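Aldehyde dehydrogenase 12 (Zea mays, PDB 6D97) probably oxidises L-glutamate gamma-semialdehyde to glutamate with NAD+ as the last enzyme of proline catabolism in the plant. Local coordinates at residues P471-L474 / Q475-G479; G161-V164 / R165-A168; F130-L133 / I134-V137; A145-E148 / V149-S152; I235-L238 / H239-L243. One frame throughout, in Å; residues are numbered along the deposited sequence.

Contact 1: P471-L474 / Q475-G479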
loop_
_atom_site.group_PDB
_atom_site.type_symbol
_atom_site.label_atom_id
_atom_site.label_comp_id
_atom_site.label_asym_id
_atom_site.label_seq_id
_atom_site.Cartn_x
_atom_site.Cartn_y
_atom_site.Cartn_z
ATOM N N PRO A 471 -9.435 27.074 -5.655
ATOM C CA PRO A 471 -9.539 25.835 -4.862
ATOM C C PRO A 471 -10.861 25.677 -4.126
ATOM O O PRO A 471 -11.304 24.541 -3.908
ATOM C CB PRO A 471 -8.358 25.947 -3.886
ATOM C CG PRO A 471 -8.060 27.404 -3.812
ATOM C CD PRO A 471 -8.355 27.951 -5.175
ATOM N N LEU A 472 -11.504 26.778 -3.729
ATOM C CA LEU A 472 -12.798 26.669 -3.062
ATOM C C LEU A 472 -13.885 26.233 -4.038
ATOM O O LEU A 472 -14.785 25.469 -3.671
ATOM C CB LEU A 472 -13.167 27.998 -2.402
ATOM C CG LEU A 472 -12.123 28.637 -1.482
ATOM C CD1 LEU A 472 -12.677 29.919 -0.883
ATOM C CD2 LEU A 472 -11.663 27.688 -0.380
ATOM N N PHE A 473 -13.820 26.710 -5.284
ATOM C CA PHE A 473 -14.770 26.277 -6.304
ATOM C C PHE A 473 -14.530 24.821 -6.680
ATOM O O PHE A 473 -15.474 24.028 -6.777
ATOM C CB PHE A 473 -14.657 27.181 -7.533
ATOM C CG PHE A 473 -15.627 26.849 -8.632
ATOM C CD1 PHE A 473 -16.913 27.362 -8.615
ATOM C CD2 PHE A 473 -15.248 26.036 -9.691
ATOM C CE1 PHE A 473 -17.807 27.067 -9.631
ATOM C CE2 PHE A 473 -16.135 25.738 -10.712
ATOM C CZ PHE A 473 -17.416 26.254 -10.682
ATOM N N LEU A 474 -13.261 24.453 -6.883
ATOM C CA LEU A 474 -12.928 23.086 -7.271
ATOM C C LEU A 474 -13.385 22.088 -6.214
ATOM O O LEU A 474 -14.076 21.112 -6.527
ATOM C CB LEU A 474 -11.423 22.958 -7.520
ATOM C CG LEU A 474 -10.844 23.617 -8.774
ATOM C CD1 LEU A 474 -9.344 23.399 -8.829
ATOM C CD2 LEU A 474 -11.505 23.069 -10.029
ATOM N N GLN A 475 -13.022 22.324 -4.950
ATOM C CA GLN A 475 -13.369 21.368 -3.903
ATOM C C GLN A 475 -14.871 21.313 -3.661
ATOM O O GLN A 475 -15.393 20.271 -3.244
ATOM C CB GLN A 475 -12.623 21.709 -2.613
ATOM C CG GLN A 475 -13.220 22.849 -1.811
ATOM C CD GLN A 475 -12.370 23.208 -0.609
ATOM O OE1 GLN A 475 -11.291 22.656 -0.415
ATOM N NE2 GLN A 475 -12.850 24.146 0.198
ATOM N N ASP A 476 -15.585 22.410 -3.925
ATOM C CA ASP A 476 -17.039 22.394 -3.805
ATOM C C ASP A 476 -17.663 21.542 -4.902
ATOM O O ASP A 476 -18.516 20.688 -4.631
ATOM C CB ASP A 476 -17.582 23.824 -3.852
ATOM C CG ASP A 476 -19.068 23.892 -3.562
ATOM O OD1 ASP A 476 -19.515 23.228 -2.607
ATOM O OD2 ASP A 476 -19.788 24.624 -4.272
ATOM N N VAL A 477 -17.239 21.751 -6.149
ATOM C CA VAL A 477 -17.777 20.978 -7.263
ATOM C C VAL A 477 -17.367 19.514 -7.153
ATOM O O VAL A 477 -18.188 18.610 -7.357
ATOM C CB VAL A 477 -17.330 21.593 -8.600
ATOM C CG1 VAL A 477 -17.784 20.723 -9.750
ATOM C CG2 VAL A 477 -17.896 22.994 -8.741
ATOM N N LEU A 478 -16.097 19.256 -6.827
ATOM C CA LEU A 478 -15.612 17.881 -6.730
ATOM C C LEU A 478 -16.329 17.122 -5.624
ATOM O O LEU A 478 -16.783 15.989 -5.825
ATOM C CB LEU A 478 -14.102 17.869 -6.491
ATOM C CG LEU A 478 -13.191 18.222 -7.664
ATOM C CD1 LEU A 478 -11.810 18.604 -7.161
ATOM C CD2 LEU A 478 -13.096 17.052 -8.616
ATOM N N GLY A 479 -16.440 17.734 -4.443
ATOM C CA GLY A 479 -17.111 17.084 -3.332
ATOM C C GLY A 479 -18.578 16.795 -3.575
ATOM O O GLY A 479 -19.155 15.945 -2.888
HETATM O O HOH W 1 -15.317 25.182 -0.933
#

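Contact 2: G161-V164 / R165-A168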
loop_
_atom_site.group_PDB
_atom_site.type_symbol
_atom_site.label_atom_id
_atom_site.label_comp_id
_atom_site.label_asym_id
_atom_site.label_seq_id
_atom_site.Cartn_x
_atom_site.Cartn_y
_atom_site.Cartn_z
ATOM N N GLY A 161 9.685 -6.977 -17.294
ATOM C CA GLY A 161 10.441 -7.522 -16.177
ATOM C C GLY A 161 9.548 -8.186 -15.146
ATOM O O GLY A 161 8.791 -9.115 -15.444
ATOM N N ASP A 162 9.637 -7.697 -13.910
ATOM C CA ASP A 162 8.911 -8.266 -12.781
ATOM C C ASP A 162 7.553 -7.616 -12.549
ATOM O O ASP A 162 6.859 -7.997 -11.598
ATOM C CB ASP A 162 9.741 -8.143 -11.495
ATOM C CG ASP A 162 11.004 -8.984 -11.519
ATOM O OD1 ASP A 162 10.908 -10.215 -11.707
ATOM O OD2 ASP A 162 12.097 -8.407 -11.345
ATOM N N GLN A 163 7.149 -6.651 -13.379
ATOM C CA GLN A 163 5.977 -5.848 -13.041
ATOM C C GLN A 163 4.669 -6.629 -13.128
ATOM O O GLN A 163 3.698 -6.255 -12.462
ATOM C CB GLN A 163 5.915 -4.599 -13.925
ATOM C CG GLN A 163 7.000 -3.563 -13.606
ATOM C CD GLN A 163 6.868 -2.951 -12.209
ATOM O OE1 GLN A 163 5.891 -3.185 -11.496
ATOM N NE2 GLN A 163 7.861 -2.158 -11.820
ATOM N N VAL A 164 4.615 -7.698 -13.920
ATOM C CA VAL A 164 3.446 -8.572 -13.894
ATOM C C VAL A 164 3.436 -9.402 -12.621
ATOM O O VAL A 164 2.407 -9.524 -11.945
ATOM C CB VAL A 164 3.417 -9.460 -15.147
ATOM C CG1 VAL A 164 2.281 -10.461 -15.053
ATOM C CG2 VAL A 164 3.272 -8.594 -16.375
ATOM N N ARG A 165 4.591 -9.985 -12.292
ATOM C CA ARG A 165 4.816 -10.641 -11.012
ATOM C C ARG A 165 4.367 -9.754 -9.853
ATOM O O ARG A 165 3.680 -10.207 -8.932
ATOM C CB ARG A 165 6.306 -10.993 -10.906
ATOM C CG ARG A 165 6.708 -11.854 -9.726
ATOM C CD ARG A 165 8.053 -11.411 -9.149
ATOM N NE ARG A 165 9.204 -11.660 -10.014
ATOM C CZ ARG A 165 9.964 -12.746 -9.949
ATOM N NH1 ARG A 165 9.684 -13.697 -9.069
ATOM N NH2 ARG A 165 10.998 -12.883 -10.770
ATOM N N PHE A 166 4.717 -8.464 -9.910
ATOM C CA PHE A 166 4.363 -7.534 -8.845
ATOM C C PHE A 166 2.863 -7.281 -8.754
ATOM O O PHE A 166 2.386 -6.862 -7.694
ATOM C CB PHE A 166 5.098 -6.208 -9.038
ATOM C CG PHE A 166 6.571 -6.277 -8.748
ATOM C CD1 PHE A 166 7.108 -7.335 -8.032
ATOM C CD2 PHE A 166 7.416 -5.266 -9.179
ATOM C CE1 PHE A 166 8.464 -7.388 -7.760
ATOM C CE2 PHE A 166 8.771 -5.312 -8.915
ATOM C CZ PHE A 166 9.297 -6.376 -8.204
ATOM N N LEU A 167 2.112 -7.507 -9.837
ATOM C CA LEU A 167 0.657 -7.406 -9.752
ATOM C C LEU A 167 0.087 -8.457 -8.811
ATOM O O LEU A 167 -0.965 -8.238 -8.200
ATOM C CB LEU A 167 0.028 -7.545 -11.142
ATOM C CG LEU A 167 0.181 -6.395 -12.136
ATOM C CD1 LEU A 167 -0.409 -6.781 -13.485
ATOM C CD2 LEU A 167 -0.504 -5.147 -11.590
ATOM N N ALA A 168 0.764 -9.598 -8.683
ATOM C CA ALA A 168 0.362 -10.664 -7.777
ATOM C C ALA A 168 0.950 -10.502 -6.379
ATOM O O ALA A 168 0.978 -11.473 -5.612
ATOM C CB ALA A 168 0.752 -12.025 -8.353
HETATM O O HOH W 2 6.628 -10.104 -14.385
#

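Contact 3: F130-L133 / I134-V137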
loop_
_atom_site.group_PDB
_atom_site.type_symbol
_atom_site.label_atom_id
_atom_site.label_comp_id
_atom_site.label_asym_id
_atom_site.label_seq_id
_atom_site.Cartn_x
_atom_site.Cartn_y
_atom_site.Cartn_z
ATOM N N PHE A 130 -0.101 0.437 -37.382
ATOM C CA PHE A 130 -1.302 0.341 -36.559
ATOM C C PHE A 130 -2.117 1.628 -36.605
ATOM O O PHE A 130 -3.351 1.584 -36.606
ATOM C CB PHE A 130 -0.927 -0.019 -35.122
ATOM C CG PHE A 130 -0.805 -1.497 -34.889
ATOM C CD1 PHE A 130 -1.935 -2.301 -34.869
ATOM C CD2 PHE A 130 0.436 -2.085 -34.702
ATOM C CE1 PHE A 130 -1.833 -3.659 -34.655
ATOM C CE2 PHE A 130 0.545 -3.443 -34.483
ATOM C CZ PHE A 130 -0.590 -4.231 -34.464
ATOM N N ALA A 131 -1.449 2.784 -36.643
ATOM C CA ALA A 131 -2.174 4.045 -36.753
ATOM C C ALA A 131 -2.976 4.108 -38.046
ATOM O O ALA A 131 -4.139 4.523 -38.047
ATOM C CB ALA A 131 -1.202 5.218 -36.666
ATOM N N LYS A 132 -2.368 3.689 -39.159
ATOM C CA LYS A 132 -3.073 3.707 -40.437
ATOM C C LYS A 132 -4.203 2.690 -40.462
ATOM O O LYS A 132 -5.289 2.982 -40.968
ATOM C CB LYS A 132 -2.100 3.441 -41.582
ATOM C CG LYS A 132 -1.769 4.664 -42.410
ATOM C CD LYS A 132 -0.315 5.047 -42.240
ATOM C CE LYS A 132 0.081 6.139 -43.220
ATOM N NZ LYS A 132 1.521 6.065 -43.589
ATOM N N LEU A 133 -3.963 1.488 -39.933
ATOM C CA LEU A 133 -5.009 0.472 -39.907
ATOM C C LEU A 133 -6.196 0.924 -39.067
ATOM O O LEU A 133 -7.351 0.694 -39.441
ATOM C CB LEU A 133 -4.448 -0.848 -39.381
ATOM C CG LEU A 133 -5.330 -2.075 -39.596
ATOM C CD1 LEU A 133 -5.726 -2.205 -41.046
ATOM C CD2 LEU A 133 -4.597 -3.321 -39.146
ATOM N N ILE A 134 -5.928 1.558 -37.922
ATOM C CA ILE A 134 -6.996 2.107 -37.089
ATOM C C ILE A 134 -7.818 3.111 -37.885
ATOM O O ILE A 134 -9.056 3.102 -37.853
ATOM C CB ILE A 134 -6.407 2.751 -35.818
ATOM C CG1 ILE A 134 -5.919 1.674 -34.850
ATOM C CG2 ILE A 134 -7.422 3.666 -35.146
ATOM C CD1 ILE A 134 -5.108 2.230 -33.698
ATOM N N GLN A 135 -7.130 3.986 -38.624
ATOM C CA GLN A 135 -7.800 5.016 -39.412
ATOM C C GLN A 135 -8.762 4.432 -40.433
ATOM O O GLN A 135 -9.821 5.014 -40.688
ATOM C CB GLN A 135 -6.767 5.877 -40.135
ATOM C CG GLN A 135 -6.219 7.033 -39.345
ATOM C CD GLN A 135 -5.411 7.975 -40.210
ATOM O OE1 GLN A 135 -4.322 7.637 -40.666
ATOM N NE2 GLN A 135 -5.947 9.163 -40.447
ATOM N N ARG A 136 -8.413 3.298 -41.040
ATOM C CA ARG A 136 -9.251 2.765 -42.109
ATOM C C ARG A 136 -10.576 2.225 -41.590
ATOM O O ARG A 136 -11.584 2.287 -42.292
ATOM C CB ARG A 136 -8.505 1.677 -42.885
ATOM C CG ARG A 136 -7.250 2.121 -43.641
ATOM C CD ARG A 136 -7.533 3.193 -44.686
ATOM N NE ARG A 136 -8.619 2.824 -45.589
ATOM C CZ ARG A 136 -8.477 2.080 -46.681
ATOM N NH1 ARG A 136 -7.288 1.610 -47.023
ATOM N NH2 ARG A 136 -9.531 1.802 -47.431
ATOM N N VAL A 137 -10.603 1.693 -40.375
ATOM C CA VAL A 137 -11.797 1.044 -39.850
ATOM C C VAL A 137 -12.549 1.933 -38.866
ATOM O O VAL A 137 -13.779 1.915 -38.840
ATOM C CB VAL A 137 -11.440 -0.319 -39.218
ATOM C CG1 VAL A 137 -10.975 -1.266 -40.288
ATOM C CG2 VAL A 137 -10.364 -0.158 -38.155
#

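Contact 4: A145-E148 / V149-S152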
loop_
_atom_site.group_PDB
_atom_site.type_symbol
_atom_site.label_atom_id
_atom_site.label_comp_id
_atom_site.label_asym_id
_atom_site.label_seq_id
_atom_site.Cartn_x
_atom_site.Cartn_y
_atom_site.Cartn_z
ATOM N N ALA A 145 -5.142 8.408 -34.050
ATOM C CA ALA A 145 -4.852 6.984 -34.193
ATOM C C ALA A 145 -3.474 6.642 -33.644
ATOM O O ALA A 145 -3.286 5.580 -33.038
ATOM C CB ALA A 145 -4.956 6.570 -35.660
ATOM N N LEU A 146 -2.496 7.524 -33.858
ATOM C CA LEU A 146 -1.168 7.303 -33.299
ATOM C C LEU A 146 -1.209 7.317 -31.777
ATOM O O LEU A 146 -0.533 6.514 -31.124
ATOM C CB LEU A 146 -0.199 8.366 -33.819
ATOM C CG LEU A 146 1.274 8.202 -33.447
ATOM C CD1 LEU A 146 1.850 6.991 -34.157
ATOM C CD2 LEU A 146 2.066 9.451 -33.802
ATOM N N ALA A 147 -2.004 8.221 -31.195
ATOM C CA ALA A 147 -2.102 8.296 -29.740
ATOM C C ALA A 147 -2.595 6.982 -29.156
ATOM O O ALA A 147 -2.188 6.591 -28.056
ATOM C CB ALA A 147 -3.026 9.441 -29.327
ATOM N N GLU A 148 -3.476 6.286 -29.876
ATOM C CA GLU A 148 -3.934 4.981 -29.416
ATOM C C GLU A 148 -2.781 3.990 -29.355
ATOM O O GLU A 148 -2.650 3.233 -28.386
ATOM C CB GLU A 148 -5.039 4.460 -30.336
ATOM C CG GLU A 148 -6.309 4.052 -29.616
ATOM C CD GLU A 148 -7.269 3.293 -30.509
ATOM O OE1 GLU A 148 -7.410 2.062 -30.322
ATOM O OE2 GLU A 148 -7.883 3.929 -31.394
ATOM N N VAL A 149 -1.922 3.991 -30.374
ATOM C CA VAL A 149 -0.788 3.077 -30.378
ATOM C C VAL A 149 0.221 3.469 -29.307
ATOM O O VAL A 149 0.828 2.606 -28.660
ATOM C CB VAL A 149 -0.142 3.034 -31.772
ATOM C CG1 VAL A 149 0.783 1.840 -31.873
ATOM C CG2 VAL A 149 -1.214 2.981 -32.845
ATOM N N GLN A 150 0.420 4.773 -29.104
ATOM C CA GLN A 150 1.384 5.235 -28.112
ATOM C C GLN A 150 0.955 4.838 -26.704
ATOM O O GLN A 150 1.773 4.368 -25.903
ATOM C CB GLN A 150 1.558 6.749 -28.221
ATOM C CG GLN A 150 2.428 7.180 -29.387
ATOM C CD GLN A 150 2.288 8.656 -29.708
ATOM O OE1 GLN A 150 1.253 9.266 -29.438
ATOM N NE2 GLN A 150 3.336 9.238 -30.284
ATOM N N VAL A 151 -0.327 5.027 -26.382
ATOM C CA VAL A 151 -0.846 4.580 -25.091
ATOM C C VAL A 151 -0.632 3.081 -24.930
ATOM O O VAL A 151 -0.172 2.608 -23.883
ATOM C CB VAL A 151 -2.333 4.949 -24.948
ATOM C CG1 VAL A 151 -2.942 4.228 -23.752
ATOM C CG2 VAL A 151 -2.506 6.454 -24.815
ATOM N N SER A 152 -0.972 2.313 -25.969
ATOM C CA SER A 152 -0.767 0.869 -25.933
ATOM C C SER A 152 0.699 0.528 -25.702
ATOM O O SER A 152 1.024 -0.350 -24.895
ATOM C CB SER A 152 -1.266 0.240 -27.235
ATOM O OG SER A 152 -2.582 0.668 -27.531
#

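Contact 5: I235-L238 / H239-L243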
loop_
_atom_site.group_PDB
_atom_site.type_symbol
_atom_site.label_atom_id
_atom_site.label_comp_id
_atom_site.label_asym_id
_atom_site.label_seq_id
_atom_site.Cartn_x
_atom_site.Cartn_y
_atom_site.Cartn_z
ATOM N N ILE A 235 -2.781 -9.437 -32.269
ATOM C CA ILE A 235 -2.622 -10.779 -31.719
ATOM C C ILE A 235 -1.521 -11.535 -32.451
ATOM O O ILE A 235 -0.760 -12.297 -31.840
ATOM C CB ILE A 235 -3.961 -11.535 -31.766
ATOM C CG1 ILE A 235 -4.940 -10.919 -30.771
ATOM C CG2 ILE A 235 -3.755 -12.999 -31.440
ATOM C CD1 ILE A 235 -6.365 -11.404 -30.941
ATOM N N ARG A 236 -1.411 -11.336 -33.767
ATOM C CA ARG A 236 -0.319 -11.948 -34.520
ATOM C C ARG A 236 1.029 -11.448 -34.026
ATOM O O ARG A 236 1.974 -12.232 -33.875
ATOM C CB ARG A 236 -0.488 -11.664 -36.011
ATOM C CG ARG A 236 -1.770 -12.236 -36.569
ATOM C CD ARG A 236 -1.925 -12.010 -38.064
ATOM N NE ARG A 236 -3.158 -12.623 -38.551
ATOM C CZ ARG A 236 -3.255 -13.881 -38.969
ATOM N NH1 ARG A 236 -2.185 -14.665 -38.972
ATOM N NH2 ARG A 236 -4.425 -14.357 -39.384
ATOM N N LEU A 237 1.132 -10.145 -33.759
ATOM C CA LEU A 237 2.339 -9.598 -33.149
ATOM C C LEU A 237 2.595 -10.237 -31.791
ATOM O O LEU A 237 3.724 -10.638 -31.482
ATOM C CB LEU A 237 2.210 -8.075 -33.025
ATOM C CG LEU A 237 3.305 -7.181 -32.422
ATOM C CD1 LEU A 237 2.999 -5.727 -32.783
ATOM C CD2 LEU A 237 3.469 -7.323 -30.897
ATOM N N LEU A 238 1.553 -10.334 -30.960
ATOM C CA LEU A 238 1.723 -10.891 -29.621
ATOM C C LEU A 238 2.191 -12.339 -29.680
ATOM O O LEU A 238 3.012 -12.767 -28.859
ATOM C CB LEU A 238 0.417 -10.773 -28.835
ATOM C CG LEU A 238 0.059 -9.378 -28.319
ATOM C CD1 LEU A 238 -1.381 -9.323 -27.836
ATOM C CD2 LEU A 238 1.016 -8.980 -27.202
ATOM N N HIS A 239 1.678 -13.110 -30.643
ATOM C CA HIS A 239 2.159 -14.475 -30.827
ATOM C C HIS A 239 3.637 -14.489 -31.193
ATOM O O HIS A 239 4.401 -15.316 -30.683
ATOM C CB HIS A 239 1.334 -15.187 -31.897
ATOM C CG HIS A 239 -0.025 -15.609 -31.436
ATOM N ND1 HIS A 239 -1.124 -15.605 -32.267
ATOM C CD2 HIS A 239 -0.464 -16.051 -30.234
ATOM C CE1 HIS A 239 -2.181 -16.027 -31.598
ATOM N NE2 HIS A 239 -1.809 -16.305 -30.362
ATOM N N ASP A 240 4.060 -13.573 -32.068
ATOM C CA ASP A 240 5.478 -13.452 -32.388
ATOM C C ASP A 240 6.309 -13.043 -31.181
ATOM O O ASP A 240 7.511 -13.322 -31.151
ATOM C CB ASP A 240 5.684 -12.445 -33.520
ATOM C CG ASP A 240 5.301 -13.006 -34.872
ATOM O OD1 ASP A 240 4.952 -14.206 -34.936
ATOM O OD2 ASP A 240 5.347 -12.254 -35.868
ATOM N N CYS A 241 5.700 -12.392 -30.194
ATOM C CA CYS A 241 6.403 -11.976 -28.989
ATOM C C CYS A 241 6.320 -13.007 -27.873
ATOM O O CYS A 241 6.867 -12.773 -26.791
ATOM C CB CYS A 241 5.860 -10.630 -28.498
ATOM S SG CYS A 241 6.211 -9.247 -29.604
ATOM N N GLY A 242 5.652 -14.136 -28.103
ATOM C CA GLY A 242 5.667 -15.238 -27.163
ATOM C C GLY A 242 4.350 -15.534 -26.484
ATOM O O GLY A 242 4.315 -16.418 -25.618
ATOM N N LEU A 243 3.277 -14.824 -26.821
ATOM C CA LEU A 243 1.958 -15.147 -26.290
ATOM C C LEU A 243 1.591 -16.577 -26.669
ATOM O O LEU A 243 1.520 -16.890 -27.867
ATOM C CB LEU A 243 0.899 -14.183 -26.819
ATOM C CG LEU A 243 -0.553 -14.628 -26.600
ATOM C CD1 LEU A 243 -0.933 -14.580 -25.133
ATOM C CD2 LEU A 243 -1.499 -13.776 -27.439
#

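Contact 1: P471-L474 / Q475-G479
Q475 runs back beside L472, the two side chains pointing the same way, with the amide NE2 3.8 Å from L472 CD2. Its CG stands between the backbone N and the carbonyl carbon (chi1 79°), the crowded position in a helix. This turns the extended chain back over the preceding turn, and CG comes within 3.3 Å of P471 O. A water accepts from NE2 and donates to L472 O, joining amide to backbone. The amide suits this place because its two ends serve the third subunit: OE1 accepts from R181 and NE2 donates to G535 O of that chain. A leucine here would probably leave R181 and G535 O of that subunit without their partner and take one anchor from the water.

On another side of the helix, F473 CG lies anti to the backbone N (chi1 -178°), and V477 CG2 sits over a face of the ring, 3.9 Å from its centroid, in a CH-pi contact. V477 N reaches F473 O at 2.9 Å. F473, L474, V477 and L478 all rest on I466, as expected of the crossover helix in a beta-alpha-beta unit, here joining parallel strands 463-467 and 485-488 at a subunit interface.

Contact 2: G161-V164 / R165-A168
D162 and R165 lie side by side and form a salt bridge in which one carboxylate oxygen does all the work. D162 OD1 takes R165 NE at 2.8 Å and R165 NH2 also at 2.8 Å, both donors arriving from the same face of the carboxylate. NH2 comes nearly in line with the C-O bond, whereas NE stands well above the carboxylate plane; OD1 itself lies within the guanidinium plane. The arginine achieves this side-on grip by bending at chi2 and chi3. Beside the bridge, the F166 ring receives D162 CB over a face, 4.0 Å from the centroid, as a CH-pi contact. At its rim Q163 OE1 approaches F166 CD2 to 3.5 Å, the amide nearly perpendicular to the ring.

Backbone bonds place these groups: F166 N donates to D162 O at 2.8 Å, and a water links G161 O to R165 N. Further out, Q499 of the third subunit holds D162 OD2, N158 of that subunit accepts from Q163 NE2, and N176 and P174 of the fourth subunit take the R165 guanidinium. An arginine, with several N-H donors on a long chain, suits this buried junction of three subunits. L167 N bonds to V164 O and only weakly to Q163 O, the mark of a short, loosely bonded helix, with an i to i+3 salt bridge from the residue before it at the tetramer interface.

Contact 3: F130-L133 / I134-V137
F130 O accepts from I134 N at 2.9 Å, and the same oxygen is overlain by the isoleucine side chain, whose CG1 comes within 3.1 Å of it. I134 CG1 is anti to the carbonyl carbon (chi1 -73°), which folds that branch back along the previous turn. The F130 ring reaches M234 and L237 of helix 229-240 and V149 of helix 142-157, a large apolar group touching two helices. A131 contributes its carbonyl, taken by Q135 N at 3.1 Å; its small side chain lets helix 142-157 come close at A145.

Helix 124-137 belongs to the aldehyde dehydrogenase fold and is amphipathic: F130, L133, I134 and V137 are buried, I134 against helix 142-157, L133 and V137 partly against helix 229-240, while K132, Q135 and R136 are partly exposed.

K132 O accepts from R136 N at 3.1 Å, and R136 CG passes 3.4 Å from that oxygen before the chain bends away to the carboxylate of D64. The lysine's own amine turns back to D128 in a salt bridge, and its CG lies 4.3 Å from Q135 OE1, the glutamine NE2 being bonded to K140 O. L133 O receives a weak bond from R136 N and is approached by V137 CG2 at 3.4 Å. The leucine's branched end packs on V32 and P34 and against Q233, a mainly apolar setting that suits it.

Contact 4: A145-E148 / V149-S152
L146 and Q150 cross at a slant on the outer side of the helix, the flat amide of the glutamine lying against the leucine's branch point. Q150 NE2 is 3.7 Å from L146 CD2, and Q150 CD is 3.9 Å from L146 CG. L146 CG is anti to the backbone N (chi1 -174°), while the Q150 chain runs out extended from a CG that is anti to its carbonyl carbon; the two meet over the backbone bond from Q150 N to L146 O, 2.8 Å long. Glutamine suits this exposed position, since its flat amide can lie against the leucine and still be polar enough for the surface.

On the buried side V149 turns CG2 toward A145 O, 3.3 Å away, beside the weak backbone bond from V149 N to that oxygen. This face of helix 142-157 packs on helix 124-137 through A145, E148 and V149, helix against helix within the aldehyde dehydrogenase fold.

S152 OG swings back along the helix (chi1 -51°) and donates to E148 O at 2.7 Å, while S152 N donates to that oxygen at 3.1 Å from the opposite face of its plane. E148 O is thus gripped twice, and the hydroxyl, buried against L206 and L121, gains a partner. The E148 carboxylate lies further out, where OE1 accepts from the backbone N of L202 and E203, at the start of helix 203-214, and OE2 pairs with K140.

Contact 5: I235-L238 / H239-L243
L238 presents both its side chain and its carbonyl to the residues that follow. Its CB touches L243 CD2 at 3.8 Å, and L238 O accepts from L243 N at 2.9 Å, so the chain is drawn back over the leucine. The L238 side chain goes on to L206 and L209 of helix 203-214, a buried apolar setting that leucine fits.

H239 lies beside I235, both pointing the same way. With CG anti to the carbonyl carbon (chi1 -75°), the imidazole leans back over the preceding turn: I235 O lies over a ring face, 3.4 Å from H239 CG, and I235 CG2 comes to 3.4 Å from H239 CE1. L243 O stands in the ring plane at the edge, and the F48 ring meets the imidazole with the two planes inclined. An alanine in place of H239 would probably open a gap beside I235 and leave F48 without its ring partner.

L237 stretches its chain anti to the backbone N (chi1 180°) and sets CD2 against C241 SG at 3.6 Å, a small sulfur side chain fitting well next to A117 of helix 105-121. C241 N makes only weak bonds, to L237 O and L238 O. G242 follows with a positive phi of 113°, where a CB would be jammed against the preceding carbonyl. G242 N donates to H239 O at 3.1 Å, and with the bond from L243 N to L238 O this makes a Schellman motif closing helix 229-240, the crossover helix between parallel strands 218-223 and 249-251 of the Rossmann-type NAD-binding domain.

Contacts 3 and 4 lie on consecutive helices, their centres 11 Å apart: A131 O meets A145 CB at 3.2 Å and F130 CB meets V149 CG2 at 3.8 Å. F130 also ties contact 3 to contact 5, its CE2 being 3.8 Å from L237 CD1. These three lie near the NAD site but outside its pocket; the side chains of V137, E148 and I235 are each about 13 Å from the cofactor, that of E148 about 9 Å from that of T196. Contact 2 comes within about 11 Å of contact 5 (nearest atoms), while contact 1 is centred 46 Å from contact 5; contacts 1 and 2 lie against the third and fourth subunits, consistent with a part in tetramer assembly.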